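Local coordinates for protection of telomeres protein 1 (Schizosaccharomyces pombe, PDB 7CUI), which binds single-stranded telomeric DNA, protects the 3' overhang of the chromosome end and regulates telomerase, this chain being its C-terminal part, at residues A27-T32 with P48-L53; M81-V86 with P95-D100; K169-V174 with Q188-G193. One frame throughout, in Å; residues are numbered along the deposited sequence.

Strand 22-24 leads into the loop that holds residues 27-32. Contact 1 lays this loop on the start of the long strand 49-73 and so closes a loop that includes helix 34-38. The chain then runs through strand 77-87 and turns back in strand 93-99, and contact 2 zips this hairpin. Several helices follow before strand 163-171. Contact 3 pairs the end of that strand with strand 190-198, across a partly unmodelled loop. The three closures come in series, with none nested or crossed. Glu170 of contact 3 holds Arg49 and His51 of contact 1. Ile97 of contact 2 shares backbone bonds with Trp191 and Gly193 of contact 3. All three reach the same curled sheet.

Contact 1: A27-T32 with P48-L53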
loop_
_atom_site.group_PDB
_atom_site.type_symbol
_atom_site.label_atom_id
_atom_site.label_comp_id
_atom_site.label_asym_id
_atom_site.label_seq_id
_atom_site.Cartn_x
_atom_site.Cartn_y
_atom_site.Cartn_z
ATOM N N ALA A 27 -0.535 -10.189 16.316
ATOM C CA ALA A 27 -1.343 -11.084 15.500
ATOM C C ALA A 27 -0.718 -12.478 15.439
ATOM O O ALA A 27 0.498 -12.630 15.567
ATOM C CB ALA A 27 -1.525 -10.504 14.118
ATOM N N SER A 28 -1.573 -13.483 15.203
ATOM C CA SER A 28 -1.192 -14.887 15.212
ATOM C C SER A 28 -0.954 -15.412 13.794
ATOM O O SER A 28 -0.733 -16.609 13.617
ATOM C CB SER A 28 -2.231 -15.714 15.930
ATOM O OG SER A 28 -2.498 -15.189 17.222
ATOM N N LEU A 29 -1.005 -14.523 12.791
ATOM C CA LEU A 29 -0.758 -14.911 11.407
ATOM C C LEU A 29 0.719 -15.254 11.242
ATOM O O LEU A 29 1.574 -14.605 11.839
ATOM C CB LEU A 29 -1.122 -13.765 10.456
ATOM C CG LEU A 29 -2.395 -12.979 10.763
ATOM C CD1 LEU A 29 -2.515 -11.784 9.830
ATOM C CD2 LEU A 29 -3.628 -13.869 10.670
ATOM N N LYS A 30 1.006 -16.258 10.404
ATOM C CA LYS A 30 2.377 -16.677 10.153
ATOM C C LYS A 30 2.824 -16.253 8.754
ATOM O O LYS A 30 2.003 -15.926 7.900
ATOM C CB LYS A 30 2.555 -18.179 10.399
ATOM C CG LYS A 30 3.358 -18.525 11.647
ATOM C CD LYS A 30 3.704 -19.998 11.771
ATOM C CE LYS A 30 2.651 -20.810 12.499
ATOM N NZ LYS A 30 2.611 -20.502 13.949
ATOM N N LEU A 31 4.145 -16.280 8.545
ATOM C CA LEU A 31 4.799 -15.726 7.370
ATOM C C LEU A 31 4.663 -16.678 6.181
ATOM O O LEU A 31 5.085 -17.833 6.255
ATOM C CB LEU A 31 6.269 -15.475 7.734
ATOM C CG LEU A 31 7.170 -14.919 6.629
ATOM C CD1 LEU A 31 6.669 -13.564 6.154
ATOM C CD2 LEU A 31 8.610 -14.807 7.111
ATOM N N THR A 32 4.061 -16.174 5.089
ATOM C CA THR A 32 3.998 -16.865 3.805
ATOM C C THR A 32 4.629 -15.984 2.723
ATOM O O THR A 32 5.290 -15.000 3.046
ATOM C CB THR A 32 2.572 -17.314 3.450
ATOM O OG1 THR A 32 1.752 -16.155 3.302
ATOM C CG2 THR A 32 1.965 -18.280 4.447
ATOM N N PRO A 48 -12.419 -14.388 1.652
ATOM C CA PRO A 48 -11.438 -13.447 2.195
ATOM C C PRO A 48 -10.354 -14.150 3.012
ATOM O O PRO A 48 -10.644 -15.049 3.800
ATOM C CB PRO A 48 -12.272 -12.495 3.064
ATOM C CG PRO A 48 -13.487 -13.307 3.448
ATOM C CD PRO A 48 -13.742 -14.242 2.282
ATOM N N ARG A 49 -9.101 -13.733 2.786
ATOM C CA ARG A 49 -7.928 -14.310 3.426
ATOM C C ARG A 49 -7.141 -13.203 4.129
ATOM O O ARG A 49 -7.355 -12.023 3.874
ATOM C CB ARG A 49 -7.054 -15.034 2.394
ATOM C CG ARG A 49 -7.711 -16.241 1.738
ATOM C CD ARG A 49 -6.715 -17.143 1.032
ATOM N NE ARG A 49 -6.272 -16.651 -0.269
ATOM C CZ ARG A 49 -5.226 -17.120 -0.949
ATOM N NH1 ARG A 49 -4.487 -18.098 -0.450
ATOM N NH2 ARG A 49 -4.919 -16.600 -2.125
ATOM N N LYS A 50 -6.215 -13.604 5.004
ATOM C CA LYS A 50 -5.447 -12.688 5.833
ATOM C C LYS A 50 -4.023 -13.232 5.932
ATOM O O LYS A 50 -3.803 -14.265 6.560
ATOM C CB LYS A 50 -6.111 -12.627 7.215
ATOM C CG LYS A 50 -6.289 -11.255 7.853
ATOM C CD LYS A 50 -7.397 -11.263 8.897
ATOM C CE LYS A 50 -7.756 -9.901 9.458
ATOM N NZ LYS A 50 -7.206 -9.696 10.820
ATOM N N HIS A 51 -3.064 -12.552 5.284
ATOM C CA HIS A 51 -1.701 -13.058 5.154
ATOM C C HIS A 51 -0.689 -12.122 5.815
ATOM O O HIS A 51 -0.994 -10.974 6.127
ATOM C CB HIS A 51 -1.296 -13.248 3.683
ATOM C CG HIS A 51 -2.335 -13.859 2.804
ATOM N ND1 HIS A 51 -2.504 -15.226 2.688
ATOM C CD2 HIS A 51 -3.237 -13.291 1.974
ATOM C CE1 HIS A 51 -3.472 -15.474 1.832
ATOM N NE2 HIS A 51 -3.939 -14.303 1.380
ATOM N N ARG A 52 0.539 -12.629 5.975
ATOM C CA ARG A 52 1.659 -11.894 6.542
ATOM C C ARG A 52 2.862 -12.067 5.623
ATOM O O ARG A 52 3.165 -13.181 5.206
ATOM C CB ARG A 52 2.002 -12.469 7.918
ATOM C CG ARG A 52 2.939 -11.609 8.749
ATOM C CD ARG A 52 3.048 -12.191 10.145
ATOM N NE ARG A 52 4.397 -12.638 10.448
ATOM C CZ ARG A 52 5.249 -11.958 11.204
ATOM N NH1 ARG A 52 4.884 -10.804 11.738
ATOM N NH2 ARG A 52 6.460 -12.435 11.423
ATOM N N LEU A 53 3.547 -10.962 5.310
ATOM C CA LEU A 53 4.646 -11.009 4.358
ATOM C C LEU A 53 5.839 -10.215 4.881
ATOM O O LEU A 53 5.666 -9.236 5.599
ATOM C CB LEU A 53 4.188 -10.436 3.015
ATOM C CG LEU A 53 2.893 -11.005 2.447
ATOM C CD1 LEU A 53 1.751 -10.049 2.711
ATOM C CD2 LEU A 53 3.026 -11.236 0.957
#
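Leu29, Leu31 and Thr32 lie against Arg52 in a surface contact between a loop and the start of strand 49-73. One backbone hydrogen bond spans it. Thr32 N gives its hydrogen to Arg52 O at 3.1 Å, with an N-H...O angle of 167°, almost straight. The loop also rests on the arginine's aliphatic part. Arg52 CD lies 3.3 Å from Leu29 O, and Arg52 CB lies 3.5 Å from Lys30 O. With CG anti to the backbone N (chi1 -167°), the side chain lies along the loop and then bends at CG-CD (chi3 116°). This turns an edge of the guanidinium to Lys30 C and Leu31 N. Its NH2 makes a long, weak ion pair with Asp165. Leu29 straddles the strand backbone: CD2 is 4.1 Å from Lys50 O, and CD1 meets His51 O. Leu31 CD1 reaches past Arg52 O to within 3.7 Å of Leu53 C. Leu53 points away from the loop and touches Ile166, Val168 and helix 34-38. His51 also points away, and its NE2 bonds to Glu170. The strand's other edge pairs with strand 163-171, while the N-terminal loop lies mainly on Arg52, an extension laid on the first strand of an OB-fold barrel.

Contact 2: M81-V86 with P95-D100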
loop_
_atom_site.group_PDB
_atom_site.type_symbol
_atom_site.label_atom_id
_atom_site.label_comp_id
_atom_site.label_asym_id
_atom_site.label_seq_id
_atom_site.Cartn_x
_atom_site.Cartn_y
_atom_site.Cartn_z
HETATM N N MSE A 81 -5.586 7.365 0.093
HETATM C CA MSE A 81 -5.681 6.249 -0.829
HETATM C C MSE A 81 -4.450 6.216 -1.730
HETATM O O MSE A 81 -4.238 7.106 -2.551
HETATM C CB MSE A 81 -6.984 6.309 -1.630
HETATM C CG MSE A 81 -7.177 5.101 -2.505
HETATM SE SE MSE A 81 -8.596 5.417 -3.808
HETATM C CE MSE A 81 -7.964 6.631 -5.221
ATOM N N PHE A 82 -3.639 5.171 -1.545
ATOM C CA PHE A 82 -2.463 4.926 -2.363
ATOM C C PHE A 82 -2.135 3.437 -2.317
ATOM O O PHE A 82 -2.672 2.704 -1.486
ATOM C CB PHE A 82 -1.287 5.801 -1.913
ATOM C CG PHE A 82 -0.918 5.687 -0.454
ATOM C CD1 PHE A 82 -1.491 6.529 0.489
ATOM C CD2 PHE A 82 0.013 4.748 -0.019
ATOM C CE1 PHE A 82 -1.146 6.429 1.830
ATOM C CE2 PHE A 82 0.357 4.653 1.323
ATOM C CZ PHE A 82 -0.220 5.497 2.247
ATOM N N ALA A 83 -1.257 3.002 -3.224
ATOM C CA ALA A 83 -0.880 1.600 -3.298
ATOM C C ALA A 83 0.640 1.470 -3.346
ATOM O O ALA A 83 1.316 2.235 -4.033
ATOM C CB ALA A 83 -1.526 0.955 -4.497
ATOM N N LEU A 84 1.160 0.486 -2.607
ATOM C CA LEU A 84 2.571 0.145 -2.662
ATOM C C LEU A 84 2.708 -1.173 -3.416
ATOM O O LEU A 84 2.063 -2.153 -3.049
ATOM C CB LEU A 84 3.090 -0.031 -1.232
ATOM C CG LEU A 84 2.884 1.141 -0.278
ATOM C CD1 LEU A 84 3.520 0.835 1.071
ATOM C CD2 LEU A 84 3.474 2.414 -0.861
ATOM N N LEU A 85 3.539 -1.186 -4.466
ATOM C CA LEU A 85 3.902 -2.441 -5.102
ATOM C C LEU A 85 5.030 -3.079 -4.295
ATOM O O LEU A 85 6.137 -2.548 -4.249
ATOM C CB LEU A 85 4.335 -2.188 -6.550
ATOM C CG LEU A 85 4.528 -3.444 -7.400
ATOM C CD1 LEU A 85 3.220 -4.206 -7.558
ATOM C CD2 LEU A 85 5.108 -3.099 -8.761
ATOM N N VAL A 86 4.741 -4.214 -3.657
ATOM C CA VAL A 86 5.709 -4.820 -2.755
ATOM C C VAL A 86 6.290 -6.088 -3.382
ATOM O O VAL A 86 5.667 -6.698 -4.247
ATOM C CB VAL A 86 5.116 -5.072 -1.354
ATOM C CG1 VAL A 86 4.689 -3.779 -0.673
ATOM C CG2 VAL A 86 3.974 -6.077 -1.378
ATOM N N PRO A 95 0.334 -5.600 -5.476
ATOM C CA PRO A 95 -0.137 -4.252 -5.162
ATOM C C PRO A 95 -0.974 -4.274 -3.887
ATOM O O PRO A 95 -2.013 -4.927 -3.825
ATOM C CB PRO A 95 -0.971 -3.879 -6.396
ATOM C CG PRO A 95 -1.517 -5.204 -6.897
ATOM C CD PRO A 95 -0.513 -6.263 -6.484
ATOM N N VAL A 96 -0.483 -3.565 -2.871
ATOM C CA VAL A 96 -1.101 -3.500 -1.558
ATOM C C VAL A 96 -1.661 -2.088 -1.373
ATOM O O VAL A 96 -0.924 -1.100 -1.416
ATOM C CB VAL A 96 -0.080 -3.862 -0.459
ATOM C CG1 VAL A 96 -0.656 -3.703 0.940
ATOM C CG2 VAL A 96 0.507 -5.256 -0.651
ATOM N N ILE A 97 -2.980 -2.005 -1.185
ATOM C CA ILE A 97 -3.669 -0.729 -1.074
ATOM C C ILE A 97 -3.694 -0.294 0.389
ATOM O O ILE A 97 -4.083 -1.065 1.266
ATOM C CB ILE A 97 -5.096 -0.827 -1.651
ATOM C CG1 ILE A 97 -5.089 -1.111 -3.155
ATOM C CG2 ILE A 97 -5.902 0.422 -1.324
ATOM C CD1 ILE A 97 -6.415 -1.617 -3.687
ATOM N N PHE A 98 -3.284 0.958 0.630
ATOM C CA PHE A 98 -3.498 1.616 1.907
ATOM C C PHE A 98 -4.587 2.675 1.747
ATOM O O PHE A 98 -4.429 3.639 0.999
ATOM C CB PHE A 98 -2.190 2.180 2.467
ATOM C CG PHE A 98 -1.249 1.110 2.956
ATOM C CD1 PHE A 98 -0.360 0.499 2.082
ATOM C CD2 PHE A 98 -1.280 0.678 4.277
ATOM C CE1 PHE A 98 0.487 -0.507 2.525
ATOM C CE2 PHE A 98 -0.428 -0.326 4.720
ATOM C CZ PHE A 98 0.456 -0.914 3.842
ATOM N N PHE A 99 -5.687 2.470 2.471
ATOM C CA PHE A 99 -6.883 3.286 2.373
ATOM C C PHE A 99 -7.282 3.741 3.776
ATOM O O PHE A 99 -7.164 2.976 4.737
ATOM C CB PHE A 99 -7.990 2.465 1.705
ATOM C CG PHE A 99 -9.287 3.195 1.472
ATOM C CD1 PHE A 99 -9.356 4.243 0.565
ATOM C CD2 PHE A 99 -10.445 2.834 2.148
ATOM C CE1 PHE A 99 -10.548 4.923 0.349
ATOM C CE2 PHE A 99 -11.637 3.516 1.932
ATOM C CZ PHE A 99 -11.688 4.557 1.030
ATOM N N ASP A 100 -7.705 5.008 3.875
ATOM C CA ASP A 100 -8.406 5.543 5.034
ATOM C C ASP A 100 -7.650 5.228 6.329
ATOM O O ASP A 100 -6.486 5.595 6.468
ATOM C CB ASP A 100 -9.878 5.116 5.030
ATOM C CG ASP A 100 -10.793 6.065 5.785
ATOM O OD1 ASP A 100 -10.274 7.020 6.408
ATOM O OD2 ASP A 100 -12.022 5.845 5.741
#
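Phe82 and Phe98 form a hydrogen-bonded pair between antiparallel strands. Phe82 N reaches Phe98 O at 3.1 Å, and Phe98 N reaches Phe82 O at 2.8 Å. Leu84 and Val96 repeat the pattern with two more backbone bonds. Phe82 CG sits between its backbone N and carbonyl carbon (chi1 55°), which brings the ring across to Phe98. Phe98 CB lies over a ring face, 4.1 Å from the centroid and offset toward the rim, as a CH-pi contact. The Phe98 ring reaches on to Leu84, with CE1 3.6 Å from Leu84 CD1. Val86 CG2 meets Val96 CG2 at 3.6 Å, the two side chains at about a right angle. This is the second and third strand hairpin of an OB-fold barrel, and Phe82, Leu84, Val96 and Phe98 face its interior. On the other face Met81, a selenomethionine, sets CB 3.8 Å from Phe99 CD1, at the edge of that ring. Farther out, Phe68 stacks on Phe82, and Ala103 of helix 100-107 touches both Phe82 and Phe98. Val96 and Phe98 lean on Val168 and Ile166 of strand 163-171. Met81, Leu85, Pro95 and Phe99 pack against the chain of another protein.

Contact 3: K169-V174 with Q188-G193; sequences KEYIPV and QKRWRG
Gln188 lies in the loop just before strand 190-198, where its backbone O is 3.5 Å from both Ile172 CG2 and Pro173 CD. The antiparallel pairing with strand 163-171, the fourth and fifth strands of an OB-fold barrel, starts at Arg190. Lys189 comes first, with CG 3.8 Å from Ile172 CG1. Bent at its end, it brings NZ to a long salt bridge of 3.7 Å with Glu170 OE2. That carboxylate is held more firmly by Arg49 and His51, through OE1. Arg190 N bonds to Tyr171 O at 2.8 Å and almost straight, 177°, and Tyr171 N bonds back to Arg190 O. The tyrosine CG lies between backbone N and carbonyl carbon (chi1 68°), and this lays the ring across the neighbouring strand. Arg190 CB sits over its face, 3.9 Å from the centroid. The Arg190 guanidinium leads away to an acidic side chain on the chain of another protein; the backbone of that chain also bonds Tyr171 OH. With an alanine in place of Tyr171, Arg190 CB would probably lose its aromatic cover, and the other protein's backbone its hydroxyl partner. Trp191 turns to the opposite face. It lies alongside Glu170, with ring and carboxylate planes 32° apart, while its backbone O bonds to Ile97 N. Arg192 exchanges two backbone bonds with Lys169. The two side chains run side by side toward Asp102, which pairs with both charges. Lys169 CE lies over a face of the Arg192 guanidinium, 4.1 Å from NH1. Tyr171 OH stands at that group's edge, near its plane, and also touches Arg192 CG at 3.5 Å.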
loop_
_atom_site.group_PDB
_atom_site.type_symbol
_atom_site.label_atom_id
_atom_site.label_comp_id
_atom_site.label_asym_id
_atom_site.label_seq_id
_atom_site.Cartn_x
_atom_site.Cartn_y
_atom_site.Cartn_z
ATOM N N LYS A 169 -5.087 -7.903 3.905
ATOM C CA LYS A 169 -6.380 -8.561 3.835
ATOM C C LYS A 169 -6.803 -8.663 2.372
ATOM O O LYS A 169 -6.860 -7.662 1.662
ATOM C CB LYS A 169 -7.413 -7.882 4.741
ATOM C CG LYS A 169 -7.531 -6.368 4.634
ATOM C CD LYS A 169 -8.323 -5.769 5.777
ATOM C CE LYS A 169 -8.153 -4.270 5.885
ATOM N NZ LYS A 169 -8.845 -3.720 7.076
ATOM N N GLU A 170 -7.063 -9.899 1.940
ATOM C CA GLU A 170 -7.449 -10.223 0.577
ATOM C C GLU A 170 -8.971 -10.233 0.501
ATOM O O GLU A 170 -9.628 -10.760 1.395
ATOM C CB GLU A 170 -6.889 -11.602 0.227
ATOM C CG GLU A 170 -6.995 -11.975 -1.241
ATOM C CD GLU A 170 -6.238 -13.251 -1.576
ATOM O OE1 GLU A 170 -5.849 -13.969 -0.637
ATOM O OE2 GLU A 170 -6.029 -13.520 -2.771
ATOM N N TYR A 171 -9.516 -9.653 -0.573
ATOM C CA TYR A 171 -10.953 -9.473 -0.710
ATOM C C TYR A 171 -11.294 -9.190 -2.169
ATOM O O TYR A 171 -10.409 -8.917 -2.975
ATOM C CB TYR A 171 -11.434 -8.311 0.163
ATOM C CG TYR A 171 -10.940 -6.959 -0.289
ATOM C CD1 TYR A 171 -9.651 -6.538 -0.005
ATOM C CD2 TYR A 171 -11.755 -6.104 -1.019
ATOM C CE1 TYR A 171 -9.183 -5.307 -0.433
ATOM C CE2 TYR A 171 -11.305 -4.867 -1.451
ATOM C CZ TYR A 171 -10.014 -4.464 -1.153
ATOM O OH TYR A 171 -9.559 -3.248 -1.569
ATOM N N ILE A 172 -12.591 -9.237 -2.486
ATOM C CA ILE A 172 -13.082 -8.982 -3.831
ATOM C C ILE A 172 -14.122 -7.868 -3.751
ATOM O O ILE A 172 -15.228 -8.105 -3.264
ATOM C CB ILE A 172 -13.697 -10.264 -4.434
ATOM C CG1 ILE A 172 -12.726 -11.449 -4.391
ATOM C CG2 ILE A 172 -14.219 -10.007 -5.842
ATOM C CD1 ILE A 172 -13.403 -12.807 -4.405
ATOM N N PRO A 173 -13.835 -6.630 -4.226
ATOM C CA PRO A 173 -14.808 -5.546 -4.112
ATOM C C PRO A 173 -15.847 -5.620 -5.226
ATOM O O PRO A 173 -15.642 -6.295 -6.235
ATOM C CB PRO A 173 -13.939 -4.294 -4.286
ATOM C CG PRO A 173 -12.859 -4.742 -5.246
ATOM C CD PRO A 173 -12.599 -6.198 -4.902
ATOM N N VAL A 174 -16.957 -4.903 -5.014
ATOM C CA VAL A 174 -18.022 -4.772 -5.991
ATOM C C VAL A 174 -17.684 -3.598 -6.906
ATOM O O VAL A 174 -17.826 -2.446 -6.506
ATOM C CB VAL A 174 -19.377 -4.542 -5.294
ATOM C CG1 VAL A 174 -20.522 -4.413 -6.290
ATOM C CG2 VAL A 174 -19.675 -5.611 -4.255
ATOM N N GLN A 188 -9.835 -10.055 -10.044
ATOM C CA GLN A 188 -10.884 -9.318 -9.356
ATOM C C GLN A 188 -10.565 -9.194 -7.868
ATOM O O GLN A 188 -11.285 -8.517 -7.138
ATOM C CB GLN A 188 -12.253 -9.962 -9.588
ATOM C CG GLN A 188 -12.940 -9.502 -10.870
ATOM C CD GLN A 188 -12.479 -10.256 -12.093
ATOM O OE1 GLN A 188 -11.932 -11.349 -11.999
ATOM N NE2 GLN A 188 -12.703 -9.675 -13.259
ATOM N N LYS A 189 -9.482 -9.839 -7.427
ATOM C CA LYS A 189 -9.067 -9.734 -6.038
ATOM C C LYS A 189 -8.244 -8.463 -5.840
ATOM O O LYS A 189 -7.518 -8.037 -6.736
ATOM C CB LYS A 189 -8.301 -10.987 -5.601
ATOM C CG LYS A 189 -9.157 -12.233 -5.408
ATOM C CD LYS A 189 -8.369 -13.425 -4.909
ATOM C CE LYS A 189 -9.221 -14.510 -4.283
ATOM N NZ LYS A 189 -9.692 -14.142 -2.926
ATOM N N ARG A 190 -8.392 -7.865 -4.651
ATOM C CA ARG A 190 -7.593 -6.737 -4.199
ATOM C C ARG A 190 -6.962 -7.095 -2.856
ATOM O O ARG A 190 -7.496 -7.920 -2.116
ATOM C CB ARG A 190 -8.476 -5.492 -4.041
ATOM C CG ARG A 190 -8.426 -4.499 -5.195
ATOM C CD ARG A 190 -8.477 -5.130 -6.572
ATOM N NE ARG A 190 -8.694 -4.187 -7.656
ATOM C CZ ARG A 190 -8.889 -4.538 -8.921
ATOM N NH1 ARG A 190 -8.892 -5.816 -9.264
ATOM N NH2 ARG A 190 -9.086 -3.609 -9.841
ATOM N N TRP A 191 -5.823 -6.462 -2.549
ATOM C CA TRP A 191 -5.168 -6.618 -1.260
ATOM C C TRP A 191 -5.063 -5.268 -0.561
ATOM O O TRP A 191 -4.760 -4.257 -1.191
ATOM C CB TRP A 191 -3.783 -7.249 -1.416
ATOM C CG TRP A 191 -3.836 -8.645 -1.946
ATOM C CD1 TRP A 191 -3.838 -9.802 -1.223
ATOM C CD2 TRP A 191 -3.922 -9.027 -3.328
ATOM N NE1 TRP A 191 -3.912 -10.880 -2.063
ATOM C CE2 TRP A 191 -3.962 -10.437 -3.360
ATOM C CE3 TRP A 191 -3.965 -8.321 -4.536
ATOM C CZ2 TRP A 191 -4.041 -11.149 -4.558
ATOM C CZ3 TRP A 191 -4.045 -9.024 -5.718
ATOM C CH2 TRP A 191 -4.080 -10.421 -5.727
ATOM N N ARG A 192 -5.272 -5.283 0.758
ATOM C CA ARG A 192 -5.273 -4.072 1.557
ATOM C C ARG A 192 -4.349 -4.240 2.760
ATOM O O ARG A 192 -4.524 -5.164 3.552
ATOM C CB ARG A 192 -6.704 -3.757 1.996
ATOM C CG ARG A 192 -7.393 -2.708 1.137
ATOM C CD ARG A 192 -7.694 -1.495 1.987
ATOM N NE ARG A 192 -9.119 -1.369 2.247
ATOM C CZ ARG A 192 -9.656 -0.904 3.371
ATOM N NH1 ARG A 192 -8.890 -0.543 4.386
ATOM N NH2 ARG A 192 -10.968 -0.817 3.477
ATOM N N GLY A 193 -3.375 -3.332 2.891
ATOM C CA GLY A 193 -2.494 -3.322 4.047
ATOM C C GLY A 193 -3.248 -2.943 5.318
ATOM O O GLY A 193 -4.252 -2.234 5.250
#